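Local coordinates for ferric vibriobactin ABC transporter, periplasmic ferric vibriobactin-binding protein (Vibrio cholerae, PDB 3R5S), which probably binds the iron-loaded siderophore vibriobactin in the periplasm and delivers it to an ABC transporter for import, at residues A[163-168]-A[229-234]; A[38-43]-A[138-143]. One frame throughout, in Å; residues are numbered along the deposited sequence.

Interaction 1 (A[163-168]-A[229-234])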
# COMPACT_ATOMS: atom_id res chain seq x y z
N GLY A 163 22.60 -5.60 13.30
CA GLY A 163 21.52 -5.88 14.23
C GLY A 163 20.13 -5.85 13.61
O GLY A 163 19.92 -6.32 12.49
N ARG A 164 19.18 -5.31 14.37
CA ARG A 164 17.78 -5.34 13.98
C ARG A 164 17.25 -3.94 13.75
O ARG A 164 17.90 -2.95 14.10
CB ARG A 164 16.93 -6.01 15.06
CG ARG A 164 17.26 -7.48 15.29
CD ARG A 164 16.46 -8.01 16.47
NE ARG A 164 16.79 -7.28 17.69
CZ ARG A 164 16.09 -7.33 18.81
NH1 ARG A 164 14.99 -8.08 18.87
NH2 ARG A 164 16.47 -6.63 19.87
N ALA A 165 16.06 -3.88 13.17
CA ALA A 165 15.37 -2.62 12.99
C ALA A 165 13.94 -2.77 13.49
O ALA A 165 13.40 -3.87 13.53
CB ALA A 165 15.35 -2.25 11.51
N ASN A 166 13.34 -1.65 13.87
CA ASN A 166 11.91 -1.65 14.10
C ASN A 166 11.24 -0.67 13.15
O ASN A 166 11.92 0.14 12.51
CB ASN A 166 11.54 -1.39 15.58
CG ASN A 166 12.36 -0.28 16.21
OD1 ASN A 166 12.99 -0.47 17.26
ND2 ASN A 166 12.35 0.88 15.57
N ILE A 167 9.92 -0.78 13.03
CA ILE A 167 9.13 0.05 12.14
C ILE A 167 8.07 0.76 12.95
O ILE A 167 7.14 0.14 13.47
CB ILE A 167 8.47 -0.80 11.03
CG1 ILE A 167 9.53 -1.60 10.27
CG2 ILE A 167 7.65 0.08 10.08
CD1 ILE A 167 8.95 -2.63 9.30
N VAL A 168 8.21 2.07 13.08
CA VAL A 168 7.39 2.83 14.00
C VAL A 168 6.55 3.88 13.30
O VAL A 168 7.01 4.51 12.34
CB VAL A 168 8.28 3.51 15.08
CG1 VAL A 168 7.45 4.43 15.96
CG2 VAL A 168 8.99 2.46 15.91
N THR A 229 18.19 0.08 14.77
CA THR A 229 17.71 0.96 13.70
C THR A 229 16.21 1.16 13.78
O THR A 229 15.46 0.23 14.10
CB THR A 229 18.08 0.38 12.32
OG1 THR A 229 19.50 0.44 12.13
CG2 THR A 229 17.39 1.14 11.18
N THR A 230 15.75 2.37 13.47
CA THR A 230 14.31 2.62 13.42
C THR A 230 13.90 3.20 12.08
O THR A 230 14.51 4.18 11.61
CB THR A 230 13.87 3.61 14.50
OG1 THR A 230 14.04 3.02 15.79
CG2 THR A 230 12.40 3.98 14.29
N PHE A 231 12.86 2.62 11.48
CA PHE A 231 12.26 3.17 10.27
C PHE A 231 10.91 3.78 10.61
O PHE A 231 10.07 3.13 11.23
CB PHE A 231 12.09 2.09 9.21
CG PHE A 231 13.38 1.64 8.59
CD1 PHE A 231 14.03 2.43 7.64
CD2 PHE A 231 13.95 0.43 8.97
CE1 PHE A 231 15.23 2.01 7.07
CE2 PHE A 231 15.15 0.02 8.40
CZ PHE A 231 15.78 0.81 7.45
N LEU A 232 10.70 5.03 10.19
CA LEU A 232 9.51 5.78 10.57
C LEU A 232 8.48 5.89 9.45
O LEU A 232 8.78 6.38 8.35
CB LEU A 232 9.91 7.18 11.06
CG LEU A 232 10.78 7.20 12.32
CD1 LEU A 232 11.35 8.58 12.56
CD2 LEU A 232 9.96 6.75 13.52
N ILE A 233 7.27 5.42 9.74
CA ILE A 233 6.15 5.44 8.81
C ILE A 233 5.71 6.86 8.46
O ILE A 233 5.67 7.73 9.32
CB ILE A 233 4.93 4.69 9.44
CG1 ILE A 233 5.24 3.19 9.55
CG2 ILE A 233 3.67 4.92 8.65
CD1 ILE A 233 5.80 2.58 8.29
N THR A 234 5.40 7.08 7.19
CA THR A 234 4.81 8.33 6.71
C THR A 234 5.66 9.56 7.04
O THR A 234 5.14 10.66 7.24
CB THR A 234 3.36 8.51 7.26
OG1 THR A 234 2.61 7.31 7.02
CG2 THR A 234 2.65 9.67 6.57
O HOH W 1 20.03 -2.26 12.74
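The phenyl ring of F231 meets A165 at its edge: the methyl CB lies near the ring plane, 3.9 Å from F231 CE2. The amide of N166, the other flat group, ends beside T230, whose OG1 is hydrogen-bonded to S254. The parallel pairing puts A165, I167, T229 and F231 on one face and N166, V168, T230 and L232 on the other. Strands 165-169 and 229-232 are neighbours in the mixed five-stranded sheet of the second lobe of this family 8 solute-binding protein, and their short axes, 4.5 Å apart at their closest, are inclined at 25°. The ladder alternates: N166 N donates to T229 O, F231 N to N166 O (2.8 Å, 174° at the hydrogen), V168 N to F231 O, and I233 N to V168 O. At its start the bond from T229 N to R164 O is weak, and a water donating to R164 O (2.6 Å) and accepting from T229 OG1 bridges the strands. I233 reaches across, its CD1 3.6 Å from I167 CG2, while on the opposite face V168 CB and L232 CD2 lie alongside at 4.0 Å. V168 CG1 stands anti to the backbone N (chi1 173°), and CG2 is the branch facing T230 CG2.

Interaction 2 (A[38-43]-A[138-143])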
# COMPACT_ATOMS: atom_id res chain seq x y z
N LEU A 38 -3.51 -0.03 -11.45
CA LEU A 38 -2.46 0.55 -12.27
C LEU A 38 -1.25 -0.37 -12.29
O LEU A 38 -0.54 -0.46 -13.29
CB LEU A 38 -2.06 1.95 -11.76
CG LEU A 38 -3.13 3.04 -11.87
CD1 LEU A 38 -2.80 4.24 -11.00
CD2 LEU A 38 -3.36 3.49 -13.31
N ALA A 39 -1.02 -1.07 -11.17
CA ALA A 39 0.14 -1.94 -11.03
C ALA A 39 0.13 -3.06 -12.07
O ALA A 39 1.18 -3.49 -12.54
CB ALA A 39 0.22 -2.51 -9.61
N ILE A 40 -1.06 -3.54 -12.43
CA ILE A 40 -1.15 -4.63 -13.39
C ILE A 40 -1.57 -4.14 -14.77
O ILE A 40 -1.92 -4.94 -15.64
CB ILE A 40 -2.07 -5.78 -12.91
CG1 ILE A 40 -3.55 -5.33 -12.85
CG2 ILE A 40 -1.58 -6.32 -11.58
CD1 ILE A 40 -4.54 -6.49 -12.56
N ASP A 41 -1.52 -2.83 -14.95
CA ASP A 41 -1.82 -2.19 -16.23
C ASP A 41 -3.24 -2.50 -16.69
O ASP A 41 -3.48 -2.68 -17.88
CB ASP A 41 -0.83 -2.62 -17.31
CG ASP A 41 0.59 -2.17 -17.00
OD1 ASP A 41 0.75 -1.24 -16.19
OD2 ASP A 41 1.54 -2.74 -17.58
N ALA A 42 -4.18 -2.54 -15.75
CA ALA A 42 -5.58 -2.71 -16.11
C ALA A 42 -6.10 -1.44 -16.77
O ALA A 42 -5.63 -0.34 -16.46
CB ALA A 42 -6.41 -3.05 -14.88
N PRO A 43 -7.07 -1.59 -17.69
CA PRO A 43 -7.68 -0.45 -18.40
C PRO A 43 -8.64 0.36 -17.51
O PRO A 43 -9.86 0.30 -17.68
CB PRO A 43 -8.41 -1.11 -19.57
CG PRO A 43 -8.71 -2.50 -19.10
CD PRO A 43 -7.54 -2.89 -18.21
N GLU A 138 -2.00 -13.11 -16.21
CA GLU A 138 -0.58 -13.24 -16.55
C GLU A 138 0.18 -11.97 -16.16
O GLU A 138 1.29 -12.04 -15.62
CB GLU A 138 -0.38 -13.54 -18.05
CG GLU A 138 1.04 -13.95 -18.42
CD GLU A 138 1.98 -12.76 -18.64
OE1 GLU A 138 1.47 -11.65 -18.90
OE2 GLU A 138 3.22 -12.94 -18.57
N GLN A 139 -0.45 -10.82 -16.41
CA GLN A 139 0.13 -9.53 -16.05
C GLN A 139 0.30 -9.37 -14.54
O GLN A 139 1.31 -8.85 -14.05
CB GLN A 139 -0.72 -8.38 -16.59
CG GLN A 139 -0.67 -8.17 -18.11
CD GLN A 139 -1.63 -9.07 -18.90
OE1 GLN A 139 -1.84 -8.85 -20.10
NE2 GLN A 139 -2.21 -10.09 -18.24
N ALA A 140 -0.71 -9.82 -13.79
CA ALA A 140 -0.64 -9.79 -12.33
C ALA A 140 0.58 -10.59 -11.86
O ALA A 140 1.40 -10.09 -11.09
CB ALA A 140 -1.93 -10.34 -11.70
N GLU A 141 0.69 -11.82 -12.33
CA GLU A 141 1.81 -12.67 -11.93
C GLU A 141 3.14 -12.04 -12.31
O GLU A 141 4.11 -12.12 -11.55
CB GLU A 141 1.69 -14.07 -12.53
CG GLU A 141 2.96 -14.92 -12.35
CD GLU A 141 3.30 -15.20 -10.89
OE1 GLU A 141 2.40 -15.13 -10.02
OE2 GLU A 141 4.47 -15.50 -10.61
N ARG A 142 3.19 -11.42 -13.49
CA ARG A 142 4.44 -10.84 -13.98
C ARG A 142 4.87 -9.70 -13.09
O ARG A 142 6.03 -9.61 -12.69
CB ARG A 142 4.30 -10.36 -15.42
CG ARG A 142 5.64 -10.02 -16.07
CD ARG A 142 5.50 -9.15 -17.31
NE ARG A 142 4.90 -9.87 -18.43
CZ ARG A 142 5.55 -10.73 -19.22
NH1 ARG A 142 6.84 -10.98 -19.01
NH2 ARG A 142 4.91 -11.33 -20.21
N THR A 143 3.93 -8.82 -12.77
CA THR A 143 4.19 -7.71 -11.85
C THR A 143 4.67 -8.17 -10.48
O THR A 143 5.65 -7.65 -9.94
CB THR A 143 2.90 -6.91 -11.64
OG1 THR A 143 2.47 -6.38 -12.90
CG2 THR A 143 3.11 -5.79 -10.63
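The backbones of I40 and A140 come within 5.3 Å, CA to CA, where the chain leaving helix 31-39 passes beside an early turn of helix 137-155. I40 is the first residue to abandon helical angles, and it carries most of the apolar contact. Its CG2 branch sits over the backbone of the second helix, 3.7 Å from A140 CA and 4.0 Å from A140 CB. The rotamer explains this reach: CG1 is tucked between the backbone N and the carbonyl carbon (chi1 68°), which turns CG2 toward A140. With only a methyl at A140, the branch rests close against the helix backbone. A127, L130 and T134 of helix 123-134 also pack on I40, so its side chain is held between that helix and 137-155. One turn further along, T143 faces the last residues of helix 31-39. Its OG1 is 3.2 Å from A39 O and 3.0 Å from Q139 O, one turn back in its own helix; which carbonyl receives the single hydroxyl proton is not settled. The methyl CG2 of T143 lies 3.6 Å from A39 O, so both branches of the threonine approach that carbonyl oxygen from one side. Q139 brings CB to 3.8 Å from I40 O, but the bend at its chi2 (84°) carries the amide away. L272 of helix 272-286 touches both A39 and T143. The first helix ends in a Schellman motif, with D41 at positive phi as its C' residue, D41 N bonded to L38 O (3.1 Å) and A42 N making the wider bond to the residue before L38; the turn leads into strand 44-49 of the N-terminal parallel sheet. Helix 137-155 runs on toward the second lobe, consistent with the long interlobe helix of this family.

Both contacts are largely buried, yet they lie on opposite sides of the chain's centre, with their own centres 30 Å apart and their nearest atoms about 19 Å apart. No element is common to the two, although helix 137-155 of interaction 2 is followed in the chain by strand 165-169 of interaction 1. Interaction 1 joins inner strands of one sheet, so main-chain hydrogen bonds dominate and side chains sort by face. In interaction 2 a helix end meets another helix, the buried area is less than half as large, and side-chain packing and an unsettled threonine hydroxyl replace the ladder. The pair illustrates how sheet cores and helical layers use different chemistry within one binding protein.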